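Local coordinates for hypothetical protein BVU_2266 (Bacteroides vulgatus, PDB 3TZG) that is of unknown function but folds as a porin-like beta barrel, which suggests, without proving, a place among membrane beta-barrel proteins, at residues V129-Q132 with L133-K137; L188-L191 with G192-N196. One frame throughout, in Å; residues are numbered along the deposited sequence.

Going from the N terminus, contact 1 comes first: residues 129-137 turn the chain back between strands 120-130 and 136-145 and so close a tight beta hairpin of the barrel wall. Some fifty residues later, at the C-terminal end of helix 181-188, contact 2 (188-196) closes a second short turn, Asn190 to Gln193, ahead of strand 199-208. The two follow in series, neither enclosing nor crossing the other, and their centres lie about 13 Å apart. They touch directly: Asn196 ND2 probably donates a hydrogen bond to Leu133 O at 2.8 Å, and Leu194 packs beside Phe130. The loop after the helix is thereby tied to the hairpin turn.

Contact 1. Residues V129-Q132 with L133-K137; sequences VFDQ and LGRLK
The Phe130 ring carries the CD1 methyl of Leu136 over one face, offset toward the rim, while Gly134 O lies at its edge, 3.2 Å from CD2. The methyl is a CH-pi partner 4.0 Å from the ring centroid. With CG anti to the backbone N (chi1 176°), the second torsion of Leu136 then turns CD1 over the ring. The second flat group, the Arg135 guanidinium, has Leu133 CD2 over the centre of one face and the Asp131 carboxylate at its edge, the two planes 50° apart. Asp131 OD2 takes Arg135 NE on its syn lone pair at 3.0 Å and Lys137 NZ on its anti lone pair, also at 3.0 Å, a salt-bridge network in which two cations share one oxygen and probably stabilise its negative charge. The other oxygen, OD1, accepts Arg135 N at 2.9 Å from above the carboxylate plane. A chi1 of 62° sets the Asp131 carboxylate between its backbone N and carbonyl carbon, folded back over the turn. The chain reverses through a type I turn from Asp131 to Gly134, closed by Gly134 N to Asp131 O at 3.1 Å. Asp131 N to Arg135 O and Lys137 N to Val129 O continue the ladder on the two sides of Phe130 and Leu136, an antiparallel non-hydrogen-bonded pair. This beta hairpin joins strands 120-130 and 136-145; Phe130 packs on Ile106 of neighbouring strand 105-114, and Lys137 shares a backbone hydrogen bond with Tyr157 of strand 150-158.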
ATOM      1  N   VAL A 129      11.144   3.532  -7.523  1.00 43.68           N
ATOM      2  CA  VAL A 129      12.507   4.081  -7.590  1.00 42.91           C
ATOM      3  C   VAL A 129      12.754   4.970  -6.360  1.00 45.33           C
ATOM      4  O   VAL A 129      11.927   5.820  -6.035  1.00 44.43           O
ATOM      5  CB  VAL A 129      12.689   4.838  -8.925  1.00 46.17           C
ATOM      6  CG1 VAL A 129      14.013   5.589  -8.971  1.00 47.10           C
ATOM      7  CG2 VAL A 129      12.584   3.870 -10.099  1.00 45.56           C
ATOM      8  N   PHE A 130      13.878   4.729  -5.665  1.00 42.14           N
ATOM      9  CA  PHE A 130      14.270   5.397  -4.408  1.00 41.92           C
ATOM     10  C   PHE A 130      15.518   6.218  -4.587  1.00 49.38           C
ATOM     11  O   PHE A 130      16.374   5.845  -5.397  1.00 53.26           O
ATOM     12  CB  PHE A 130      14.529   4.339  -3.301  1.00 43.54           C
ATOM     13  CG  PHE A 130      13.355   3.437  -3.010  1.00 43.45           C
ATOM     14  CD1 PHE A 130      13.048   2.370  -3.852  1.00 46.95           C
ATOM     15  CD2 PHE A 130      12.525   3.682  -1.927  1.00 44.03           C
ATOM     16  CE1 PHE A 130      11.908   1.595  -3.632  1.00 47.11           C
ATOM     17  CE2 PHE A 130      11.398   2.891  -1.694  1.00 45.81           C
ATOM     18  CZ  PHE A 130      11.106   1.848  -2.533  1.00 44.44           C
ATOM     19  N   ASP A 131      15.670   7.283  -3.811  1.00 45.23           N
ATOM     20  CA  ASP A 131      16.865   8.116  -3.874  1.00 48.25           C
ATOM     21  C   ASP A 131      17.995   7.542  -2.955  1.00 55.23           C
ATOM     22  O   ASP A 131      17.842   6.459  -2.377  1.00 54.68           O
ATOM     23  CB  ASP A 131      16.524   9.575  -3.493  1.00 51.04           C
ATOM     24  CG  ASP A 131      15.994   9.811  -2.091  1.00 62.48           C
ATOM     25  OD1 ASP A 131      16.196   8.929  -1.219  1.00 63.05           O
ATOM     26  OD2 ASP A 131      15.423  10.902  -1.849  1.00 69.63           O
ATOM     27  N   GLN A 132      19.115   8.284  -2.828  1.00 54.71           N
ATOM     28  CA  GLN A 132      20.269   7.902  -2.010  1.00 57.12           C
ATOM     29  C   GLN A 132      19.863   7.649  -0.542  1.00 63.62           C
ATOM     30  O   GLN A 132      20.351   6.697   0.054  1.00 65.55           O
ATOM     31  CB  GLN A 132      21.341   8.996  -2.070  1.00 60.49           C
ATOM     32  CG  GLN A 132      21.874   9.268  -3.469  1.00 81.68           C
ATOM     33  CD  GLN A 132      23.330   8.959  -3.533  1.00 95.70           C
ATOM     34  OE1 GLN A 132      24.161   9.611  -2.879  1.00 93.38           O
ATOM     35  NE2 GLN A 132      23.684   7.962  -4.325  1.00 78.62           N
ATOM     36  N   LEU A 133      18.948   8.471   0.018  1.00 59.25           N
ATOM     37  CA  LEU A 133      18.507   8.370   1.410  1.00 59.10           C
ATOM     38  C   LEU A 133      17.441   7.270   1.632  1.00 61.41           C
ATOM     39  O   LEU A 133      16.969   7.112   2.759  1.00 62.30           O
ATOM     40  CB  LEU A 133      17.956   9.713   1.895  1.00 58.87           C
ATOM     41  CG  LEU A 133      18.978  10.660   2.519  1.00 66.77           C
ATOM     42  CD1 LEU A 133      19.856  11.330   1.455  1.00 69.73           C
ATOM     43  CD2 LEU A 133      18.278  11.755   3.287  1.00 68.54           C
ATOM     44  N   GLY A 134      17.105   6.514   0.594  1.00 54.28           N
ATOM     45  CA  GLY A 134      16.126   5.444   0.696  1.00 52.21           C
ATOM     46  C   GLY A 134      14.677   5.872   0.575  1.00 53.39           C
ATOM     47  O   GLY A 134      13.774   5.040   0.727  1.00 51.47           O
ATOM     48  N   ARG A 135      14.447   7.161   0.290  1.00 48.92           N
ATOM     49  CA  ARG A 135      13.114   7.741   0.125  1.00 47.03           C
ATOM     50  C   ARG A 135      12.521   7.374  -1.213  1.00 49.42           C
ATOM     51  O   ARG A 135      13.227   7.442  -2.212  1.00 50.14           O
ATOM     52  CB  ARG A 135      13.164   9.274   0.266  1.00 45.81           C
ATOM     53  CG  ARG A 135      13.521   9.716   1.674  1.00 50.02           C
ATOM     54  CD  ARG A 135      13.637  11.206   1.776  1.00 55.99           C
ATOM     55  NE  ARG A 135      14.716  11.733   0.943  1.00 62.59           N
ATOM     56  CZ  ARG A 135      15.150  12.985   0.991  1.00 81.47           C
ATOM     57  NH1 ARG A 135      14.634  13.841   1.865  1.00 68.66           N
ATOM     58  NH2 ARG A 135      16.126  13.384   0.193  1.00 80.16           N
ATOM     59  N   LEU A 136      11.219   7.000  -1.248  1.00 44.56           N
ATOM     60  CA  LEU A 136      10.533   6.661  -2.508  1.00 42.78           C
ATOM     61  C   LEU A 136      10.305   7.948  -3.315  1.00 45.79           C
ATOM     62  O   LEU A 136       9.563   8.826  -2.863  1.00 45.81           O
ATOM     63  CB  LEU A 136       9.215   5.922  -2.223  1.00 41.52           C
ATOM     64  CG  LEU A 136       8.356   5.580  -3.424  1.00 45.19           C
ATOM     65  CD1 LEU A 136       9.091   4.643  -4.361  1.00 47.40           C
ATOM     66  CD2 LEU A 136       7.063   4.985  -2.993  1.00 42.48           C
ATOM     67  N   LYS A 137      10.981   8.084  -4.468  1.00 41.38           N
ATOM     68  CA  LYS A 137      10.930   9.314  -5.256  1.00 40.46           C
ATOM     69  C   LYS A 137       9.934   9.245  -6.385  1.00 44.18           C
ATOM     70  O   LYS A 137       9.265  10.250  -6.657  1.00 43.97           O
ATOM     71  CB  LYS A 137      12.308   9.679  -5.813  1.00 41.33           C
ATOM     72  CG  LYS A 137      13.104  10.543  -4.798  1.00 59.15           C
ATOM     73  CD  LYS A 137      12.573  12.021  -4.653  1.00 62.44           C
ATOM     74  CE  LYS A 137      13.262  12.860  -3.614  1.00 74.37           C
ATOM     75  NZ  LYS A 137      14.736  13.007  -3.848  1.00 86.71           N
TER

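Contact 2. Residues L188-L191 with G192-N196; sequences LLNL and GQLRN
A Schellman motif ends helix 181-188, and a type I beta turn from Asn190 to Gln193 follows at once, its first residue being the one that terminates the helix. Asn190 meets this turn with both backbone and side chain. Its positive phi takes the chain out of the helical path, and its carbonyl oxygen then accepts Gln193 N at 3.0 Å, the bond that closes the turn; the donor stands well above the carbonyl plane. The side chain reaches one residue further. With CG anti to the backbone N (chi1 -162°), the amide extends along the outgoing chain, and OD1 accepts Leu194 N at 2.9 Å. Two successive backbone N-H groups are therefore held by one asparagine, through two different oxygens, and the amide is secured at its oxygen end. Its nitrogen, ND2, lies beside Gln193 CA at 3.7 Å. Leu191 and Gly192 occupy the middle of the turn. The turn is set among strands of the barrel: Leu191 packs on Ile49 of strand 48-51 and on Ala75 of strand 74-85, with which it also shares a backbone hydrogen bond. Past the turn, on the way to strand 199-208, Arg195 forms a salt bridge with Asp104. The bond from Leu194 N to Asn190 OD1 is moderately bent, 145° at the hydrogen, with its donor tilted 29° from the plane of the amide carbonyl.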
ATOM      1  N   LEU A 188       3.044  -1.624   4.238  1.00 43.51           N
ATOM      2  CA  LEU A 188       2.750  -1.346   5.667  1.00 43.27           C
ATOM      3  C   LEU A 188       3.576  -2.237   6.618  1.00 48.01           C
ATOM      4  O   LEU A 188       4.023  -1.746   7.648  1.00 47.55           O
ATOM      5  CB  LEU A 188       1.250  -1.545   5.962  1.00 42.99           C
ATOM      6  CG  LEU A 188       0.747  -1.197   7.373  1.00 47.65           C
ATOM      7  CD1 LEU A 188       0.469   0.291   7.506  1.00 46.87           C
ATOM      8  CD2 LEU A 188      -0.518  -1.961   7.707  1.00 48.64           C
ATOM      9  N   LEU A 189       3.784  -3.525   6.263  1.00 45.22           N
ATOM     10  CA  LEU A 189       4.503  -4.493   7.102  1.00 45.97           C
ATOM     11  C   LEU A 189       5.979  -4.597   6.692  1.00 51.92           C
ATOM     12  O   LEU A 189       6.704  -5.433   7.246  1.00 53.96           O
ATOM     13  CB  LEU A 189       3.829  -5.889   7.020  1.00 46.47           C
ATOM     14  CG  LEU A 189       2.288  -5.982   7.196  1.00 50.88           C
ATOM     15  CD1 LEU A 189       1.855  -7.411   7.318  1.00 52.85           C
ATOM     16  CD2 LEU A 189       1.779  -5.190   8.415  1.00 50.46           C
ATOM     17  N   ASN A 190       6.427  -3.738   5.736  1.00 46.88           N
ATOM     18  CA  ASN A 190       7.797  -3.635   5.217  1.00 47.16           C
ATOM     19  C   ASN A 190       8.336  -5.018   4.755  1.00 52.98           C
ATOM     20  O   ASN A 190       9.469  -5.410   5.104  1.00 53.52           O
ATOM     21  CB  ASN A 190       8.752  -3.011   6.265  1.00 46.72           C
ATOM     22  CG  ASN A 190      10.043  -2.485   5.671  1.00 74.62           C
ATOM     23  OD1 ASN A 190      10.077  -1.942   4.555  1.00 69.77           O
ATOM     24  ND2 ASN A 190      11.132  -2.611   6.418  1.00 67.82           N
ATOM     25  N   LEU A 191       7.531  -5.739   3.943  1.00 48.33           N
ATOM     26  CA  LEU A 191       7.925  -7.063   3.470  1.00 48.90           C
ATOM     27  C   LEU A 191       9.035  -6.944   2.394  1.00 55.21           C
ATOM     28  O   LEU A 191       9.722  -7.938   2.107  1.00 55.69           O
ATOM     29  CB  LEU A 191       6.728  -7.867   2.941  1.00 48.13           C
ATOM     30  CG  LEU A 191       5.519  -8.041   3.869  1.00 52.13           C
ATOM     31  CD1 LEU A 191       4.510  -8.999   3.257  1.00 52.22           C
ATOM     32  CD2 LEU A 191       5.913  -8.554   5.246  1.00 53.56           C
ATOM     33  N   GLY A 192       9.227  -5.730   1.861  1.00 50.45           N
ATOM     34  CA  GLY A 192      10.283  -5.455   0.890  1.00 50.25           C
ATOM     35  C   GLY A 192      11.604  -5.140   1.578  1.00 55.97           C
ATOM     36  O   GLY A 192      12.630  -4.976   0.907  1.00 55.55           O
ATOM     37  N   GLN A 193      11.575  -5.028   2.944  1.00 53.01           N
ATOM     38  CA  GLN A 193      12.711  -4.745   3.831  1.00 53.20           C
ATOM     39  C   GLN A 193      13.422  -3.450   3.335  1.00 55.03           C
ATOM     40  O   GLN A 193      14.630  -3.413   3.122  1.00 56.38           O
ATOM     41  CB  GLN A 193      13.629  -5.968   3.863  1.00 56.10           C
ATOM     42  CG  GLN A 193      14.504  -6.138   5.075  1.00 81.03           C
ATOM     43  CD  GLN A 193      15.361  -7.390   4.919  1.00107.57           C
ATOM     44  OE1 GLN A 193      16.013  -7.634   3.878  1.00 97.63           O
ATOM     45  NE2 GLN A 193      15.376  -8.225   5.953  1.00103.57           N
ATOM     46  N   LEU A 194      12.626  -2.383   3.171  1.00 48.55           N
ATOM     47  CA  LEU A 194      13.020  -1.051   2.733  1.00 46.98           C
ATOM     48  C   LEU A 194      14.016  -0.389   3.689  1.00 55.73           C
ATOM     49  O   LEU A 194      13.841  -0.411   4.912  1.00 56.25           O
ATOM     50  CB  LEU A 194      11.780  -0.170   2.607  1.00 44.77           C
ATOM     51  CG  LEU A 194      10.949  -0.220   1.325  1.00 47.81           C
ATOM     52  CD1 LEU A 194      10.592  -1.635   0.885  1.00 46.42           C
ATOM     53  CD2 LEU A 194       9.707   0.631   1.489  1.00 51.57           C
ATOM     54  N   ARG A 195      15.052   0.222   3.094  1.00 54.92           N
ATOM     55  CA  ARG A 195      16.159   0.928   3.731  1.00 55.84           C
ATOM     56  C   ARG A 195      15.645   2.133   4.595  1.00 59.95           C
ATOM     57  O   ARG A 195      16.185   2.358   5.681  1.00 61.77           O
ATOM     58  CB  ARG A 195      17.134   1.389   2.618  1.00 54.69           C
ATOM     59  CG  ARG A 195      18.391   2.131   3.051  1.00 74.15           C
ATOM     60  CD  ARG A 195      19.397   2.311   1.912  1.00 96.80           C
ATOM     61  NE  ARG A 195      20.463   1.307   1.924  1.00114.29           N
ATOM     62  CZ  ARG A 195      20.468   0.200   1.186  1.00128.79           C
ATOM     63  NH1 ARG A 195      19.471  -0.054   0.351  1.00116.59           N
ATOM     64  NH2 ARG A 195      21.476  -0.653   1.269  1.00115.25           N
ATOM     65  N   ASN A 196      14.593   2.874   4.140  1.00 53.93           N
ATOM     66  CA  ASN A 196      14.072   4.048   4.867  1.00 52.19           C
ATOM     67  C   ASN A 196      12.577   3.918   5.133  1.00 53.89           C
ATOM     68  O   ASN A 196      11.755   4.138   4.264  1.00 50.90           O
ATOM     69  CB  ASN A 196      14.360   5.331   4.078  1.00 48.24           C
ATOM     70  CG  ASN A 196      14.031   6.642   4.751  1.00 67.50           C
ATOM     71  OD1 ASN A 196      13.030   6.808   5.450  1.00 59.82           O
ATOM     72  ND2 ASN A 196      14.829   7.642   4.465  1.00 64.21           N
TER